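PDB 3TPF: ornithine carbamoyltransferase, which catalyses the reversible transfer of the carbamoyl group from carbamoyl phosphate to L-ornithine, giving L-citrulline in the first of three steps from ornithine to arginine. Local coordinates for residues Arg77-Val81 with Lys82-Arg86; Pro126-Val129 with Leu130-Phe134; Glu269-Glu272 with Glu273-Glu276. One frame throughout, in Å; residues are numbered along the deposited sequence.

Each contact is local, made by residues on one unbroken run of chain. The three follow in series, and none nests in or crosses another. Contact 1 comes first, where the loop after strand 64-68 closes into helix 81-91 of the carbamoyl phosphate domain. Contact 2 lies in the first turns of helix 126-138, near the centre of the chain. Contact 3 closes the loop after strand 257-260 into helix 272-277 of the ornithine domain. Contacts 1 and 3 lie on opposite sides of the chain's centre, with centres about 43 Å apart. They meet between subunits instead: Glu276 bridges to Lys82 and Arg86 of a neighbouring copy.

Contact 1. Residues Arg77-Val81 with Lys82-Arg86; sequences RGEPV and KDTAR
Glu79, just before the helix, reaches forward to Thr84 at a slant. Its CG lies between the backbone N and the carbonyl carbon (chi1 82°), and the chain beyond is extended. This brings OE2 to 2.7 Å from Thr84 OG1, which donates a hydrogen bond. The hydroxyl comes from the anti side, 29° out of the carboxylate plane. Glu79 OE1 forms a salt bridge with Arg49 of the second subunit. Arg49 belongs to that subunit's predicted carbamoyl phosphate site, so the loop borders it, consistent with the shared active sites of trimeric carbamoyltransferases.

Pro80 is the N-cap. Its O receives two weak bonds, from Asp83 N and Thr84 N. Its ring CG sits 3.4 Å from Asp83 OD2. Glu79 OE1 and Asp83 OD2 are 4.6 Å apart. The like charges are probably eased by their arginines, since Asp83 OD2 pairs with Arg266 of the second subunit.

Val81 starts the regular helix, its O taking Ala85 N at 2.8 Å. One turn on, Arg86 NE bonds to Lys82 O at 3.2 Å, from above the carbonyl plane, while Arg86 N comes from the opposite face. Arg86 NH2 makes a salt bridge with Asp83 OD1, its hydrogen bond weak, and another with Glu276 of the second subunit.

This N-terminal turn of helix 81-91 follows the loop from strand 64-68. Val81, Lys82 and Ala85 pack on helix 102-111.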
loop_
_atom_site.group_PDB
_atom_site.type_symbol
_atom_site.label_atom_id
_atom_site.label_comp_id
_atom_site.label_asym_id
_atom_site.label_seq_id
_atom_site.Cartn_x
_atom_site.Cartn_y
_atom_site.Cartn_z
ATOM N N ARG B 77 9.737 -1.838 18.399
ATOM C CA ARG B 77 8.539 -1.973 19.248
ATOM C C ARG B 77 8.213 -3.459 19.425
ATOM O O ARG B 77 7.792 -3.900 20.504
ATOM C CB ARG B 77 7.349 -1.228 18.631
ATOM N N GLY B 78 8.361 -4.205 18.335
ATOM C CA GLY B 78 8.470 -5.673 18.391
ATOM C C GLY B 78 9.935 -6.100 18.276
ATOM O O GLY B 78 10.751 -5.858 19.174
ATOM N N GLU B 79 10.260 -6.722 17.147
ATOM C CA GLU B 79 11.603 -7.275 16.900
ATOM C C GLU B 79 12.694 -6.197 16.826
ATOM O O GLU B 79 12.451 -5.093 16.397
ATOM C CB GLU B 79 11.605 -8.192 15.654
ATOM C CG GLU B 79 11.707 -7.528 14.298
ATOM C CD GLU B 79 11.814 -8.527 13.143
ATOM O OE1 GLU B 79 11.883 -9.759 13.381
ATOM O OE2 GLU B 79 11.864 -8.086 11.966
ATOM N N PRO B 80 13.913 -6.516 17.263
ATOM C CA PRO B 80 15.015 -5.566 17.082
ATOM C C PRO B 80 15.353 -5.214 15.610
ATOM O O PRO B 80 15.077 -5.970 14.697
ATOM C CB PRO B 80 16.211 -6.263 17.751
ATOM C CG PRO B 80 15.808 -7.678 17.964
ATOM C CD PRO B 80 14.324 -7.709 18.018
ATOM N N VAL B 81 15.981 -4.065 15.438
ATOM C CA VAL B 81 16.197 -3.489 14.134
ATOM C C VAL B 81 17.210 -4.288 13.290
ATOM O O VAL B 81 17.019 -4.478 12.100
ATOM C CB VAL B 81 16.649 -2.031 14.273
ATOM C CG1 VAL B 81 16.905 -1.435 12.885
ATOM C CG2 VAL B 81 15.637 -1.187 15.066
ATOM N N LYS B 82 18.223 -4.837 13.937
ATOM C CA LYS B 82 19.203 -5.687 13.240
ATOM C C LYS B 82 18.569 -6.919 12.589
ATOM O O LYS B 82 18.978 -7.353 11.494
ATOM C CB LYS B 82 20.370 -6.117 14.150
ATOM C CG LYS B 82 20.044 -6.833 15.461
ATOM C CD LYS B 82 21.348 -7.284 16.162
ATOM C CE LYS B 82 21.159 -7.769 17.601
ATOM N NZ LYS B 82 22.126 -8.816 18.073
ATOM N N ASP B 83 17.554 -7.453 13.242
ATOM C CA ASP B 83 16.798 -8.579 12.668
ATOM C C ASP B 83 16.015 -8.199 11.457
ATOM O O ASP B 83 16.033 -8.887 10.429
ATOM C CB ASP B 83 15.816 -9.116 13.662
ATOM C CG ASP B 83 16.472 -9.877 14.753
ATOM O OD1 ASP B 83 17.700 -10.093 14.643
ATOM O OD2 ASP B 83 15.780 -10.266 15.707
ATOM N N THR B 84 15.346 -7.067 11.554
ATOM C CA THR B 84 14.589 -6.584 10.418
ATOM C C THR B 84 15.560 -6.313 9.286
ATOM O O THR B 84 15.350 -6.746 8.158
ATOM C CB THR B 84 13.803 -5.336 10.764
ATOM O OG1 THR B 84 13.021 -5.623 11.929
ATOM C CG2 THR B 84 12.897 -4.910 9.604
ATOM N N ALA B 85 16.632 -5.617 9.613
ATOM C CA ALA B 85 17.610 -5.251 8.627
ATOM C C ALA B 85 18.121 -6.451 7.917
ATOM O O ALA B 85 18.312 -6.442 6.690
ATOM C CB ALA B 85 18.738 -4.534 9.263
ATOM N N ARG B 86 18.332 -7.528 8.656
ATOM C CA ARG B 86 18.986 -8.724 8.043
ATOM C C ARG B 86 18.035 -9.546 7.197
ATOM O O ARG B 86 18.477 -10.369 6.422
ATOM C CB ARG B 86 19.613 -9.605 9.066
ATOM C CG ARG B 86 20.948 -9.093 9.532
ATOM C CD ARG B 86 21.545 -9.995 10.596
ATOM N NE ARG B 86 20.911 -9.818 11.886
ATOM C CZ ARG B 86 21.355 -10.389 12.997
ATOM N NH1 ARG B 86 22.452 -11.144 12.963
ATOM N NH2 ARG B 86 20.717 -10.214 14.156
#

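Contact 2. Residues Pro126-Val129 with Leu130-Phe134; sequences PTQV and LGDLF
Leu130 N bonds to Pro126 O at 3.0 Å, the first of four successive i to i+4 bonds here. The side chain of Leu130 folds back along the helix, with CB 3.5 Å from Thr127 O and CG close to Pro126 O. Gly131 continues the pattern, its N bonding to Thr127 O.

Asp132 N donates to Gln128 O at 2.9 Å. Its carboxylate also turns back toward the preceding turn, with CG beside the backbone N (chi1 -71°). Gln128 NE2 lies 3.1 Å from Asp132 OD1, a weak and doubtful bond, and has another weak bond to Glu285. The firmer partner of Asp132 is Trp162, whose NE1 bonds to OD2. Leu133 N closes on Val129 O at 3.0 Å, and its CB rests against the same oxygen. Phe134 N bonds within its own segment to Leu130 O.

With His125, residues Pro126, Thr127 and Gln128 form the His-Pro-Thr-Gln run of the predicted carbamoyl phosphate site, at the start of helix 126-138, so this turn probably presents them to the substrate. The helix is buried between both domains. Leu130 and Phe134 pack on helices 13-28 and 279-302. On another flank, Val129, Asp132 and Leu133 meet helix 157-169.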
loop_
_atom_site.group_PDB
_atom_site.type_symbol
_atom_site.label_atom_id
_atom_site.label_comp_id
_atom_site.label_asym_id
_atom_site.label_seq_id
_atom_site.Cartn_x
_atom_site.Cartn_y
_atom_site.Cartn_z
ATOM N N PRO B 126 18.471 15.132 4.100
ATOM C CA PRO B 126 19.284 15.362 2.888
ATOM C C PRO B 126 18.617 15.258 1.564
ATOM O O PRO B 126 19.031 15.983 0.661
ATOM C CB PRO B 126 20.321 14.255 2.950
ATOM C CG PRO B 126 19.630 13.176 3.715
ATOM C CD PRO B 126 18.884 13.910 4.792
ATOM N N THR B 127 17.686 14.363 1.360
ATOM C CA THR B 127 17.041 14.297 0.002
ATOM C C THR B 127 16.297 15.635 -0.299
ATOM O O THR B 127 16.312 16.158 -1.420
ATOM C CB THR B 127 16.068 13.146 -0.188
ATOM O OG1 THR B 127 15.070 13.217 0.849
ATOM C CG2 THR B 127 16.759 11.822 -0.150
ATOM N N GLN B 128 15.806 16.273 0.751
ATOM C CA GLN B 128 15.170 17.574 0.585
ATOM C C GLN B 128 16.176 18.657 0.126
ATOM O O GLN B 128 15.936 19.464 -0.782
ATOM C CB GLN B 128 14.463 17.982 1.890
ATOM C CG GLN B 128 13.721 19.286 1.756
ATOM C CD GLN B 128 12.516 19.267 0.764
ATOM O OE1 GLN B 128 11.808 18.252 0.648
ATOM N NE2 GLN B 128 12.248 20.429 0.100
ATOM N N VAL B 129 17.299 18.701 0.823
ATOM C CA VAL B 129 18.312 19.689 0.467
ATOM C C VAL B 129 18.769 19.423 -0.918
ATOM O O VAL B 129 18.959 20.353 -1.658
ATOM C CB VAL B 129 19.390 19.694 1.472
ATOM C CG1 VAL B 129 20.604 20.421 0.955
ATOM C CG2 VAL B 129 18.817 20.220 2.786
ATOM N N LEU B 130 18.854 18.174 -1.349
ATOM C CA LEU B 130 19.300 17.953 -2.753
ATOM C C LEU B 130 18.313 18.573 -3.687
ATOM O O LEU B 130 18.664 19.138 -4.715
ATOM C CB LEU B 130 19.415 16.490 -3.101
ATOM C CG LEU B 130 20.698 15.770 -2.790
ATOM C CD1 LEU B 130 20.497 14.355 -3.114
ATOM C CD2 LEU B 130 21.866 16.285 -3.556
ATOM N N GLY B 131 17.037 18.456 -3.347
ATOM C CA GLY B 131 15.966 18.994 -4.236
ATOM C C GLY B 131 15.885 20.521 -4.294
ATOM O O GLY B 131 15.719 21.135 -5.336
ATOM N N ASP B 132 16.105 21.107 -3.134
ATOM C CA ASP B 132 16.290 22.535 -3.001
ATOM C C ASP B 132 17.439 23.003 -3.905
ATOM O O ASP B 132 17.281 23.898 -4.720
ATOM C CB ASP B 132 16.561 22.904 -1.532
ATOM C CG ASP B 132 15.322 22.760 -0.660
ATOM O OD1 ASP B 132 14.235 22.370 -1.190
ATOM O OD2 ASP B 132 15.375 23.154 0.556
ATOM N N LEU B 133 18.547 22.342 -3.806
ATOM C CA LEU B 133 19.731 22.635 -4.654
ATOM C C LEU B 133 19.414 22.585 -6.124
ATOM O O LEU B 133 19.698 23.509 -6.889
ATOM C CB LEU B 133 20.799 21.602 -4.371
ATOM C CG LEU B 133 22.217 22.055 -4.195
ATOM C CD1 LEU B 133 22.310 23.358 -3.445
ATOM C CD2 LEU B 133 22.884 20.979 -3.361
ATOM N N PHE B 134 18.755 21.504 -6.516
ATOM C CA PHE B 134 18.368 21.295 -7.935
ATOM C C PHE B 134 17.616 22.509 -8.396
ATOM O O PHE B 134 17.762 22.984 -9.553
ATOM C CB PHE B 134 17.438 20.081 -8.027
ATOM C CG PHE B 134 16.930 19.792 -9.404
ATOM C CD1 PHE B 134 17.630 18.956 -10.233
ATOM C CD2 PHE B 134 15.754 20.308 -9.849
ATOM C CE1 PHE B 134 17.194 18.700 -11.531
ATOM C CE2 PHE B 134 15.318 20.077 -11.164
ATOM C CZ PHE B 134 16.027 19.257 -11.997
#

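Contact 3. Residues Glu269-Glu272 with Glu273-Glu276; sequences EVSE and EIFE
Glu272 opens the helix and meets Glu276 one turn on, its O accepting from Glu276 N at 2.9 Å. Its side chain bends at chi2 (-93°) and passes aslant that of Glu276, bringing OE2 to 3.6 Å from Glu276 CG. The two carboxylates stay apart, with Glu272 OE2 to Glu276 OE2 at 4.9 Å. Glu276 OE2 is instead held by Arg266 of its own chain and by Arg86 and Lys82 of the third subunit. These positive charges probably offset the crowding of acids.

Glu273 points its CB away from the loop, and its share of the contact is mostly backbone next to Glu272. Val270, on the loop, splits its two branches. CG2 packs on Ile274 CG2, and CG1 lies 4.0 Å from Phe275 CD2. Both Val270 and Ile274 also touch Leu258 of strand 257-260.

Between Val270 and Glu272, Ser271 has OG between its backbone N and carbonyl carbon (chi1 75°). From there OG accepts from Ile274 N at 3.1 Å. Ser271 O takes Phe275 N at 2.9 Å. This is a serine N-cap with a hydrophobic staple, Val270 before the cap against Phe275 in the first turn of helix 272-277.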
loop_
_atom_site.group_PDB
_atom_site.type_symbol
_atom_site.label_atom_id
_atom_site.label_comp_id
_atom_site.label_asym_id
_atom_site.label_seq_id
_atom_site.Cartn_x
_atom_site.Cartn_y
_atom_site.Cartn_z
ATOM N N GLU B 269 5.263 30.831 9.747
ATOM C CA GLU B 269 6.597 31.023 9.193
ATOM C C GLU B 269 6.567 31.762 7.857
ATOM O O GLU B 269 7.563 32.290 7.400
ATOM C CB GLU B 269 7.321 29.697 9.018
ATOM C CG GLU B 269 6.815 28.826 7.891
ATOM C CD GLU B 269 5.633 27.933 8.255
ATOM O OE1 GLU B 269 5.160 27.916 9.440
ATOM O OE2 GLU B 269 5.189 27.216 7.297
ATOM N N VAL B 270 5.419 31.799 7.239
ATOM C CA VAL B 270 5.308 32.463 5.979
ATOM C C VAL B 270 3.920 33.079 5.819
ATOM O O VAL B 270 2.918 32.494 6.263
ATOM C CB VAL B 270 5.626 31.482 4.837
ATOM C CG1 VAL B 270 4.467 30.543 4.587
ATOM C CG2 VAL B 270 5.920 32.249 3.576
ATOM N N SER B 271 3.855 34.264 5.222
ATOM C CA SER B 271 2.570 34.897 4.934
ATOM C C SER B 271 1.939 34.275 3.684
ATOM O O SER B 271 2.611 33.861 2.769
ATOM C CB SER B 271 2.736 36.379 4.732
ATOM O OG SER B 271 3.305 36.643 3.475
ATOM N N GLU B 272 0.623 34.299 3.655
ATOM C CA GLU B 272 -0.170 33.822 2.521
ATOM C C GLU B 272 0.243 34.527 1.228
ATOM O O GLU B 272 0.525 33.896 0.221
ATOM C CB GLU B 272 -1.654 34.062 2.762
ATOM C CG GLU B 272 -2.563 33.279 1.822
ATOM C CD GLU B 272 -2.993 34.029 0.552
ATOM O OE1 GLU B 272 -2.961 35.279 0.579
ATOM O OE2 GLU B 272 -3.443 33.368 -0.435
ATOM N N GLU B 273 0.329 35.857 1.309
ATOM C CA GLU B 273 0.662 36.698 0.147
ATOM C C GLU B 273 1.969 36.218 -0.451
ATOM O O GLU B 273 2.008 35.825 -1.601
ATOM C CB GLU B 273 0.674 38.255 0.446
ATOM C CG GLU B 273 0.242 39.090 -0.826
ATOM C CD GLU B 273 0.801 40.539 -0.986
ATOM O OE1 GLU B 273 2.026 40.778 -0.684
ATOM O OE2 GLU B 273 0.006 41.431 -1.466
ATOM N N ILE B 274 2.997 36.156 0.381
ATOM C CA ILE B 274 4.337 35.860 -0.063
ATOM C C ILE B 274 4.503 34.431 -0.552
ATOM O O ILE B 274 5.235 34.144 -1.500
ATOM C CB ILE B 274 5.389 36.185 1.025
ATOM C CG1 ILE B 274 6.660 36.674 0.357
ATOM C CG2 ILE B 274 5.705 35.001 1.907
ATOM C CD1 ILE B 274 6.405 37.941 -0.423
ATOM N N PHE B 275 3.811 33.543 0.115
ATOM C CA PHE B 275 3.842 32.131 -0.239
ATOM C C PHE B 275 3.271 31.945 -1.620
ATOM O O PHE B 275 3.916 31.390 -2.496
ATOM C CB PHE B 275 3.028 31.311 0.742
ATOM C CG PHE B 275 3.011 29.842 0.443
ATOM C CD1 PHE B 275 2.001 29.295 -0.284
ATOM C CD2 PHE B 275 4.014 29.008 0.901
ATOM C CE1 PHE B 275 1.982 27.921 -0.579
ATOM C CE2 PHE B 275 4.025 27.633 0.580
ATOM C CZ PHE B 275 2.997 27.087 -0.154
ATOM N N GLU B 276 2.080 32.469 -1.814
ATOM C CA GLU B 276 1.461 32.417 -3.136
ATOM C C GLU B 276 2.262 33.191 -4.206
ATOM O O GLU B 276 2.352 32.774 -5.381
ATOM C CB GLU B 276 0.032 32.872 -3.113
ATOM C CG GLU B 276 -0.919 31.855 -2.472
ATOM C CD GLU B 276 -0.994 30.540 -3.251
ATOM O OE1 GLU B 276 -0.777 30.538 -4.508
ATOM O OE2 GLU B 276 -1.328 29.508 -2.623
#